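Local structure of phage integrase (Pectobacterium atrosepticum, 3JU0) at residues 36-41 and 54-59. The protein is an integrase of the phage family, present here as its arm-type binding domain, which probably binds DNA during recombination. Residues are numbered along the deposited sequence; the frame is centred on the assembly and turned at random.
Sequences KYWRLS and GVYPAV
W38 spends both of its N-H groups on the facing segment. Its backbone N donates to G54 O at 2.8 Å, while the indole NE1 reaches V59 O, also at 2.8 Å. The second bond is nearly straight at the hydrogen (160°) and V59 O lies in the indole plane at the ring edge, yet NE1 stands well above the carbonyl plane of V59 instead of meeting a lone pair. With CG beside the backbone N (chi1 -62°), the indole lays CD1 3.7 Å from V59 CG1, beside the bond that satisfies NE1, the one polar atom of this buried ring. The case illustrates how a buried indole N-H can be paid for by a backbone carbonyl. The two segments belong to the antiparallel hairpin of strands 36-44 and 47-56, adjacent members of the four-stranded sheet in the arm-type DNA-binding domain; the bond from NE1 ties the loop leaving the edge strand back to the sheet, on the side where W38 also touches L61 and A64 of helix 61-76. Toward the other end of the pairing, K36 O accepts from Y56 N at 3.0 Å and takes a longer CA-H contact from V55. In place of the pair's other direct bond stands a water, accepting from K36 N and donating to Y56 O (2.6 Å). The side chains of K36 and Y56 lie side by side, pointing the same way, with K36 CD 3.8 Å from Y56 CD2, and the extended lysine delivers NZ to the carbonyls of V8 and A11. R39 folds back at chi2 (18°), which brings NH1 to W38 O at 2.9 Å, from above that carbonyl's plane, with Y37 CB against one face of the guanidinium.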
# COMPACT_ATOMS: atom_id res chain seq x y z
N LYS A 36 -4.62 5.75 -7.86
CA LYS A 36 -4.28 4.36 -7.47
C LYS A 36 -3.54 4.39 -6.11
O LYS A 36 -2.51 5.03 -6.03
CB LYS A 36 -3.44 3.73 -8.58
CG LYS A 36 -4.19 3.37 -9.85
CD LYS A 36 -3.31 2.89 -10.93
CE LYS A 36 -4.13 2.37 -12.10
NZ LYS A 36 -3.27 2.08 -13.32
N TYR A 37 -4.19 3.81 -5.09
CA TYR A 37 -3.78 3.92 -3.72
C TYR A 37 -3.28 2.59 -3.19
O TYR A 37 -3.98 1.61 -3.31
CB TYR A 37 -4.94 4.38 -2.78
CG TYR A 37 -5.61 5.66 -3.17
CD1 TYR A 37 -6.61 5.68 -4.13
CD2 TYR A 37 -5.33 6.83 -2.53
CE1 TYR A 37 -7.25 6.84 -4.49
CE2 TYR A 37 -5.96 8.02 -2.90
CZ TYR A 37 -6.89 8.06 -3.91
OH TYR A 37 -7.57 9.24 -4.22
N TRP A 38 -2.11 2.57 -2.56
CA TRP A 38 -1.66 1.35 -1.86
C TRP A 38 -2.20 1.37 -0.45
O TRP A 38 -2.09 2.37 0.27
CB TRP A 38 -0.16 1.30 -1.78
CG TRP A 38 0.54 1.23 -3.10
CD1 TRP A 38 1.25 2.22 -3.69
CD2 TRP A 38 0.54 0.13 -3.99
NE1 TRP A 38 1.76 1.78 -4.89
CE2 TRP A 38 1.35 0.48 -5.09
CE3 TRP A 38 -0.04 -1.14 -3.96
CZ2 TRP A 38 1.54 -0.38 -6.21
CZ3 TRP A 38 0.20 -2.01 -5.06
CH2 TRP A 38 0.99 -1.62 -6.13
N ARG A 39 -2.76 0.24 -0.06
CA ARG A 39 -3.38 0.08 1.27
C ARG A 39 -3.00 -1.23 1.90
O ARG A 39 -2.91 -2.25 1.21
CB ARG A 39 -4.90 0.11 1.17
CG ARG A 39 -5.49 1.45 0.83
CD ARG A 39 -4.63 2.38 0.27
NE ARG A 39 -5.13 3.69 0.67
CZ ARG A 39 -4.48 4.85 0.60
NH1 ARG A 39 -3.13 5.03 0.18
NH2 ARG A 39 -5.22 5.83 0.99
N LEU A 40 -2.89 -1.20 3.22
CA LEU A 40 -2.64 -2.43 3.99
C LEU A 40 -3.77 -2.64 5.01
O LEU A 40 -4.04 -1.77 5.88
CB LEU A 40 -1.30 -2.36 4.74
CG LEU A 40 -0.99 -3.54 5.66
CD1 LEU A 40 -0.79 -4.79 4.81
CD2 LEU A 40 0.20 -3.28 6.51
N SER A 41 -4.40 -3.80 4.96
CA SER A 41 -5.36 -4.19 5.99
C SER A 41 -4.60 -4.89 7.11
O SER A 41 -3.75 -5.79 6.85
CB SER A 41 -6.38 -5.09 5.34
OG SER A 41 -7.35 -5.55 6.27
N GLY A 54 0.71 4.83 0.36
CA GLY A 54 1.19 5.71 -0.69
C GLY A 54 0.36 5.63 -1.96
O GLY A 54 -0.64 4.91 -2.01
N VAL A 55 0.82 6.38 -2.94
CA VAL A 55 0.10 6.59 -4.21
C VAL A 55 0.96 6.12 -5.36
O VAL A 55 2.06 6.59 -5.49
CB VAL A 55 -0.29 8.10 -4.36
CG1 VAL A 55 -0.85 8.38 -5.71
CG2 VAL A 55 -1.28 8.46 -3.26
N TYR A 56 0.42 5.30 -6.25
CA TYR A 56 1.11 4.94 -7.48
C TYR A 56 0.90 6.06 -8.52
O TYR A 56 -0.21 6.56 -8.66
CB TYR A 56 0.50 3.62 -8.00
CG TYR A 56 1.07 3.13 -9.31
CD1 TYR A 56 2.21 2.37 -9.37
CD2 TYR A 56 0.47 3.48 -10.50
CE1 TYR A 56 2.76 1.97 -10.60
CE2 TYR A 56 0.97 3.03 -11.69
CZ TYR A 56 2.10 2.30 -11.73
OH TYR A 56 2.57 1.86 -12.95
N PRO A 57 1.91 6.42 -9.28
CA PRO A 57 3.22 5.85 -9.48
C PRO A 57 4.32 6.47 -8.61
O PRO A 57 5.43 6.09 -8.76
CB PRO A 57 3.48 6.15 -10.98
CG PRO A 57 2.80 7.43 -11.12
CD PRO A 57 1.56 7.38 -10.35
N ALA A 58 3.98 7.37 -7.69
CA ALA A 58 4.98 7.93 -6.74
C ALA A 58 5.64 6.79 -5.96
O ALA A 58 6.87 6.80 -5.71
CB ALA A 58 4.33 8.94 -5.86
N VAL A 59 4.82 5.81 -5.63
CA VAL A 59 5.22 4.60 -4.92
C VAL A 59 4.97 3.42 -5.87
O VAL A 59 3.85 3.12 -6.25
CB VAL A 59 4.37 4.50 -3.63
CG1 VAL A 59 4.69 3.20 -2.89
CG2 VAL A 59 4.57 5.75 -2.73
O HOH W 1 -2.57 7.67 -8.80